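Local coordinates for protein catalase-3 (Neurospora crassa, PDB 4AJ9) that breaks down hydrogen peroxide to water and molecular oxygen with a bound heme, probably protecting the fungal cell from peroxide damage, at residues Q325-P330 with P369-V374; G73-Y78 with A87-A92. All coordinates share one frame; numbering follows the deposited sequence.

Contact 1 of 2, residues Q325-P330 with P369-V374; sequences QISFQP and PINRPV. With HEM (protoporphyrin IX containing Fe), chain Y.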
loop_
_atom_site.group_PDB
_atom_site.type_symbol
_atom_site.label_atom_id
_atom_site.label_comp_id
_atom_site.label_asym_id
_atom_site.label_seq_id
_atom_site.Cartn_x
_atom_site.Cartn_y
_atom_site.Cartn_z
ATOM N N GLN C 325 5.536 15.471 -2.783
ATOM C CA GLN C 325 6.248 14.314 -2.261
ATOM C C GLN C 325 7.241 14.613 -1.132
ATOM O O GLN C 325 7.582 13.718 -0.381
ATOM C CB GLN C 325 6.962 13.542 -3.378
ATOM C CG GLN C 325 6.023 12.746 -4.280
ATOM C CD GLN C 325 6.741 11.692 -5.125
ATOM O OE1 GLN C 325 6.324 10.532 -5.175
ATOM N NE2 GLN C 325 7.802 12.096 -5.809
ATOM N N ILE C 326 7.719 15.845 -1.007
ATOM C CA ILE C 326 8.698 16.115 0.045
ATOM C C ILE C 326 8.141 15.755 1.434
ATOM O O ILE C 326 6.987 16.044 1.744
ATOM C CB ILE C 326 9.242 17.562 0.020
ATOM C CG1 ILE C 326 10.540 17.642 0.840
ATOM C CG2 ILE C 326 8.161 18.557 0.476
ATOM C CD1 ILE C 326 11.297 18.999 0.733
ATOM N N SER C 327 8.975 15.109 2.245
ATOM C CA SER C 327 8.557 14.547 3.530
ATOM C C SER C 327 9.384 15.163 4.649
ATOM O O SER C 327 10.514 14.715 4.897
ATOM C CB SER C 327 8.807 13.031 3.531
ATOM O OG SER C 327 8.037 12.368 2.543
ATOM N N PHE C 328 8.842 16.174 5.325
ATOM C CA PHE C 328 9.568 16.835 6.413
ATOM C C PHE C 328 9.476 16.013 7.691
ATOM O O PHE C 328 8.522 15.257 7.877
ATOM C CB PHE C 328 9.008 18.236 6.679
ATOM C CG PHE C 328 9.316 19.242 5.596
ATOM C CD1 PHE C 328 10.518 19.949 5.603
ATOM C CD2 PHE C 328 8.390 19.512 4.599
ATOM C CE1 PHE C 328 10.790 20.880 4.616
ATOM C CE2 PHE C 328 8.669 20.444 3.608
ATOM C CZ PHE C 328 9.868 21.125 3.627
ATOM N N GLN C 329 10.471 16.167 8.563
ATOM C CA GLN C 329 10.483 15.511 9.872
ATOM C C GLN C 329 11.299 16.328 10.875
ATOM O O GLN C 329 12.452 16.672 10.602
ATOM C CB GLN C 329 11.143 14.138 9.800
ATOM C CG GLN C 329 10.449 13.061 8.974
ATOM C CD GLN C 329 11.153 11.725 9.163
ATOM O OE1 GLN C 329 11.438 11.332 10.287
ATOM N NE2 GLN C 329 11.465 11.043 8.066
ATOM N N PRO C 330 10.717 16.620 12.049
ATOM C CA PRO C 330 11.527 17.258 13.088
ATOM C C PRO C 330 12.596 16.287 13.583
ATOM O O PRO C 330 13.544 16.713 14.247
ATOM C CB PRO C 330 10.516 17.572 14.196
ATOM C CG PRO C 330 9.193 17.431 13.577
ATOM C CD PRO C 330 9.317 16.459 12.458
ATOM N N PRO C 369 13.989 11.748 -5.106
ATOM C CA PRO C 369 14.947 12.830 -5.377
ATOM C C PRO C 369 14.817 14.012 -4.412
ATOM O O PRO C 369 15.833 14.508 -3.918
ATOM C CB PRO C 369 14.601 13.241 -6.806
ATOM C CG PRO C 369 14.094 11.947 -7.431
ATOM C CD PRO C 369 13.289 11.302 -6.324
ATOM N N ILE C 370 13.595 14.453 -4.136
ATOM C CA ILE C 370 13.410 15.647 -3.296
ATOM C C ILE C 370 13.750 15.393 -1.821
ATOM O O ILE C 370 14.068 16.327 -1.084
ATOM C CB ILE C 370 11.972 16.241 -3.433
ATOM C CG1 ILE C 370 11.882 17.634 -2.790
ATOM C CG2 ILE C 370 10.936 15.299 -2.847
ATOM C CD1 ILE C 370 12.590 18.742 -3.587
ATOM N N ASN C 371 13.699 14.128 -1.397
ATOM C CA ASN C 371 14.062 13.756 -0.026
ATOM C C ASN C 371 15.532 13.372 0.173
ATOM O O ASN C 371 16.031 13.386 1.294
ATOM C CB ASN C 371 13.166 12.624 0.473
ATOM C CG ASN C 371 11.776 13.103 0.819
ATOM O OD1 ASN C 371 11.603 14.214 1.321
ATOM N ND2 ASN C 371 10.777 12.271 0.548
ATOM N N ARG C 372 16.227 13.011 -0.905
ATOM C CA ARG C 372 17.625 12.600 -0.763
ATOM C C ARG C 372 18.490 13.694 -0.152
ATOM O O ARG C 372 18.348 14.869 -0.491
ATOM C CB ARG C 372 18.223 12.210 -2.120
ATOM C CG ARG C 372 17.644 10.965 -2.737
ATOM C CD ARG C 372 18.409 10.622 -3.997
ATOM N NE ARG C 372 19.821 10.407 -3.692
ATOM C CZ ARG C 372 20.699 9.896 -4.546
ATOM N NH1 ARG C 372 20.307 9.544 -5.763
ATOM N NH2 ARG C 372 21.964 9.734 -4.184
ATOM N N PRO C 373 19.405 13.306 0.748
ATOM C CA PRO C 373 20.416 14.248 1.236
ATOM C C PRO C 373 21.454 14.456 0.151
ATOM O O PRO C 373 21.474 13.662 -0.788
ATOM C CB PRO C 373 21.053 13.496 2.410
ATOM C CG PRO C 373 20.936 12.057 2.015
ATOM C CD PRO C 373 19.582 11.960 1.315
ATOM N N VAL C 374 22.280 15.497 0.267
ATOM C CA VAL C 374 23.414 15.671 -0.641
ATOM C C VAL C 374 24.693 15.022 -0.091
ATOM O O VAL C 374 25.700 14.951 -0.781
ATOM C CB VAL C 374 23.699 17.161 -0.947
ATOM C CG1 VAL C 374 22.522 17.789 -1.702
ATOM C CG2 VAL C 374 23.994 17.924 0.328
HETATM C CHA HEM Y . 2.778 18.311 9.141
HETATM C CHB HEM Y . 4.246 22.057 11.879
HETATM C CHC HEM Y . 2.690 19.725 15.830
HETATM C CHD HEM Y . 2.062 15.701 13.208
HETATM C C1A HEM Y . 3.271 19.548 9.518
HETATM C C2A HEM Y . 3.760 20.597 8.630
HETATM C C3A HEM Y . 4.148 21.634 9.392
HETATM C C4A HEM Y . 3.942 21.272 10.781
HETATM C CMA HEM Y . 4.739 22.983 8.914
HETATM C CAA HEM Y . 3.765 20.527 7.079
HETATM C CBA HEM Y . 5.139 20.158 6.531
HETATM C CGA HEM Y . 5.081 20.217 5.027
HETATM O O1A HEM Y . 5.115 19.144 4.377
HETATM O O2A HEM Y . 4.990 21.345 4.472
HETATM C C1B HEM Y . 4.006 21.728 13.200
HETATM C C2B HEM Y . 4.417 22.500 14.359
HETATM C C3B HEM Y . 3.968 21.870 15.456
HETATM C C4B HEM Y . 3.286 20.667 15.020
HETATM C CMB HEM Y . 5.207 23.825 14.250
HETATM C CAB HEM Y . 4.160 22.246 16.944
HETATM C CBB HEM Y . 5.208 22.982 17.333
HETATM C C1C HEM Y . 2.470 18.418 15.468
HETATM C C2C HEM Y . 2.273 17.298 16.377
HETATM C C3C HEM Y . 2.082 16.206 15.632
HETATM C C4C HEM Y . 2.196 16.581 14.246
HETATM C CMC HEM Y . 2.237 17.390 17.914
HETATM C CAC HEM Y . 1.874 14.757 16.092
HETATM C CBC HEM Y . 2.467 14.337 17.210
HETATM C C1D HEM Y . 2.176 16.016 11.886
HETATM C C2D HEM Y . 2.021 15.066 10.815
HETATM C C3D HEM Y . 2.242 15.880 9.548
HETATM C C4D HEM Y . 2.517 17.233 9.979
HETATM C CMD HEM Y . 1.700 13.564 10.956
HETATM C CAD HEM Y . 2.203 15.358 8.103
HETATM C CBD HEM Y . 3.645 15.080 7.694
HETATM C CGD HEM Y . 3.667 14.450 6.327
HETATM O O1D HEM Y . 4.727 14.523 5.661
HETATM O O2D HEM Y . 2.617 13.906 5.898
HETATM N NA HEM Y . 3.405 19.998 10.816
HETATM N NB HEM Y . 3.328 20.622 13.645
HETATM N NC HEM Y . 2.420 17.938 14.177
HETATM N ND HEM Y . 2.471 17.270 11.367
HETATM FE FE HEM Y . 3.012 18.957 12.500
#

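Contact 2 of 2, residues G73-Y78 with A87-A92; sequences GIFTSY and ASFLGA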
loop_
_atom_site.group_PDB
_atom_site.type_symbol
_atom_site.label_atom_id
_atom_site.label_comp_id
_atom_site.label_asym_id
_atom_site.label_seq_id
_atom_site.Cartn_x
_atom_site.Cartn_y
_atom_site.Cartn_z
ATOM N N GLY C 73 15.768 27.142 -2.656
ATOM C CA GLY C 73 16.562 28.335 -2.476
ATOM C C GLY C 73 17.911 28.034 -1.873
ATOM O O GLY C 73 18.382 26.893 -1.908
ATOM N N ILE C 74 18.531 29.063 -1.300
ATOM C CA ILE C 74 19.846 28.923 -0.698
ATOM C C ILE C 74 19.850 29.607 0.663
ATOM O O ILE C 74 19.267 30.677 0.827
ATOM C CB ILE C 74 20.942 29.561 -1.581
ATOM C CG1 ILE C 74 20.927 28.960 -2.989
ATOM C CG2 ILE C 74 22.323 29.385 -0.942
ATOM C CD1 ILE C 74 21.525 27.586 -3.075
ATOM N N PHE C 75 20.488 28.970 1.638
ATOM C CA PHE C 75 20.739 29.600 2.925
ATOM C C PHE C 75 22.223 29.936 3.009
ATOM O O PHE C 75 23.073 29.135 2.638
ATOM C CB PHE C 75 20.333 28.701 4.101
ATOM C CG PHE C 75 20.875 29.165 5.427
ATOM C CD1 PHE C 75 20.224 30.147 6.150
ATOM C CD2 PHE C 75 22.061 28.633 5.936
ATOM C CE1 PHE C 75 20.732 30.592 7.363
ATOM C CE2 PHE C 75 22.569 29.067 7.153
ATOM C CZ PHE C 75 21.901 30.048 7.867
ATOM N N THR C 76 22.525 31.126 3.505
ATOM C CA THR C 76 23.906 31.557 3.672
ATOM C C THR C 76 24.147 31.931 5.119
ATOM O O THR C 76 23.420 32.747 5.693
ATOM C CB THR C 76 24.222 32.780 2.804
ATOM O OG1 THR C 76 23.905 32.492 1.435
ATOM C CG2 THR C 76 25.718 33.140 2.920
ATOM N N SER C 77 25.156 31.321 5.722
ATOM C CA SER C 77 25.496 31.658 7.094
ATOM C C SER C 77 26.215 33.001 7.130
ATOM O O SER C 77 27.039 33.295 6.266
ATOM C CB SER C 77 26.350 30.562 7.730
ATOM O OG SER C 77 26.675 30.900 9.068
ATOM N N TYR C 78 25.870 33.828 8.110
ATOM C CA TYR C 78 26.555 35.106 8.300
ATOM C C TYR C 78 27.876 34.959 9.051
ATOM O O TYR C 78 28.622 35.922 9.196
ATOM C CB TYR C 78 25.650 36.103 9.029
ATOM C CG TYR C 78 24.581 36.711 8.145
ATOM C CD1 TYR C 78 24.565 36.467 6.777
ATOM C CD2 TYR C 78 23.595 37.523 8.675
ATOM C CE1 TYR C 78 23.594 37.024 5.959
ATOM C CE2 TYR C 78 22.626 38.084 7.873
ATOM C CZ TYR C 78 22.629 37.833 6.520
ATOM O OH TYR C 78 21.653 38.399 5.736
ATOM N N ALA C 87 26.914 22.347 14.322
ATOM C CA ALA C 87 26.171 22.190 13.069
ATOM C C ALA C 87 26.977 22.698 11.876
ATOM O O ALA C 87 27.383 23.852 11.838
ATOM C CB ALA C 87 24.824 22.904 13.148
ATOM N N SER C 88 27.197 21.825 10.902
ATOM C CA SER C 88 28.089 22.118 9.791
ATOM C C SER C 88 27.587 23.270 8.921
ATOM O O SER C 88 28.375 24.062 8.416
ATOM C CB SER C 88 28.297 20.862 8.935
ATOM O OG SER C 88 28.890 21.193 7.690
ATOM N N PHE C 89 26.278 23.367 8.739
ATOM C CA PHE C 89 25.746 24.407 7.867
ATOM C C PHE C 89 25.889 25.803 8.484
ATOM O O PHE C 89 25.715 26.807 7.800
ATOM C CB PHE C 89 24.299 24.111 7.451
ATOM C CG PHE C 89 23.268 24.419 8.510
ATOM C CD1 PHE C 89 23.093 23.571 9.596
ATOM C CD2 PHE C 89 22.458 25.539 8.399
ATOM C CE1 PHE C 89 22.143 23.848 10.557
ATOM C CE2 PHE C 89 21.496 25.814 9.353
ATOM C CZ PHE C 89 21.345 24.976 10.433
ATOM N N LEU C 90 26.217 25.860 9.770
ATOM C CA LEU C 90 26.444 27.142 10.436
ATOM C C LEU C 90 27.920 27.360 10.773
ATOM O O LEU C 90 28.262 28.250 11.553
ATOM C CB LEU C 90 25.584 27.236 11.694
ATOM C CG LEU C 90 24.075 27.258 11.422
ATOM C CD1 LEU C 90 23.284 27.033 12.694
ATOM C CD2 LEU C 90 23.671 28.574 10.755
ATOM N N GLY C 91 28.792 26.564 10.161
ATOM C CA GLY C 91 30.182 26.497 10.581
ATOM C C GLY C 91 31.173 27.454 9.936
ATOM O O GLY C 91 32.338 27.473 10.312
ATOM N N ALA C 92 30.731 28.250 8.971
ATOM C CA ALA C 92 31.632 29.232 8.358
ATOM C C ALA C 92 30.882 30.405 7.753
ATOM O O ALA C 92 29.775 30.248 7.228
ATOM C CB ALA C 92 32.511 28.574 7.300
#

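Contact 1 of 2, residues Q325-P330 with P369-V374
The flat amide of Asn371 points its carbonyl oxygen at the backbone of Ser327: Ser327 N lies in the carbonyl plane, on a lone pair of OD1, and donates to Asn371 OD1 over 2.9 Å with an N-H...O angle of 162°. At the nitrogen end of the amide, Asn371 ND2 donates a weak hydrogen bond to Ser327 OG at 3.4 Å. Two loops of the catalase domain meet in this way beyond the propionate edge of the heme. The Phe328 ring belongs to the heme pocket, where HEM O1A, a propionate oxygen, lies at the ring edge, 3.3 Å from Phe328 CD2; Arg125 forms a cation-pi pair with the same ring. Each amide end of Asn371 has a second partner: Arg125 NH1 at OD1 and Phe365 O at ND2. Ser327 OG has its stronger hydrogen bond with Gln356, which is also hydrogen-bonded to the heme, so Ser327 stands one shell behind the cofactor.

Beside these polar groups, Ile326 and Ile370 cross at about a right angle, with Ile326 CD1 3.8 Å from Ile370 CG1. Ile370 CG1 is anti to its own nitrogen (chi1 -168°), which leaves the other branch against the opposing backbone: Ile370 CG2 sits 3.7 Å from Ile326 N.

Contact 2 of 2, residues G73-Y78 with A87-A92
Phe89 presents its ring edge to the face of Phe75 in an offset edge-to-face pair, the centroids of the Phe75 and Phe89 rings 5.7 Å apart and the planes at 61°. The approach is made by Phe89 CD2, 3.7 Å from Phe75 CE2. Phe89 sits in a short 3-10 turn, closed by the backbone hydrogen bonds Leu90 N to Ala87 O and Gly91 N to Ser88 O. With chi1 at 78°, its ring is tucked over its own backbone, N on one side and C on the other, and Leu90 CG rests over one face of the ring. The carbonyl oxygen Phe89 O lies at the edge of Phe75, in its plane.

Leu90 follows, reaching across with one methyl: Leu90 CD2 is 3.7 Å from Phe75 CZ, and Phe75 CE2 touches both Phe89 CD2 and Leu90 CD2. Further on, Ala92 contributes its backbone, with Ala92 O 3.5 Å from Ser77 CB; the Ser77 hydroxyl is hydrogen-bonded to Gly79 O.

The segment thus folds back over Phe75 and Ser77 of strand 68-77, part of the catalase beta-barrel, on the way to strand 96-104. Phe126 of strand 121-128 meets both aromatic rings, Phe133 of strand 131-138 adjoins Phe89, and Met310 and Leu307 of strand 305-314 touch Phe75 and Leu90 respectively.

How the contacts relate
The two contacts follow each other along the chain: both segments of contact 2 precede those of contact 1. Their centres are 18 Å apart and their nearest atoms about 9 Å, so they do not touch; both are buried within the catalase domain. Strands 121-128 and 131-138 are common neighbours: Phe126 and Phe133 abut contact 2, whereas Ala123, Asp134 and Val136 pack on Phe328 in contact 1. Contact 1 belongs to the heme surroundings, with the Ser327 side chain about 8 Å from that of Tyr352, the probable axial ligand of the iron, and the side chain of Ile326 about 10 Å from that of His65, a predicted active-site residue. Contact 2 lies away from these sites and joins a strand to its following loop.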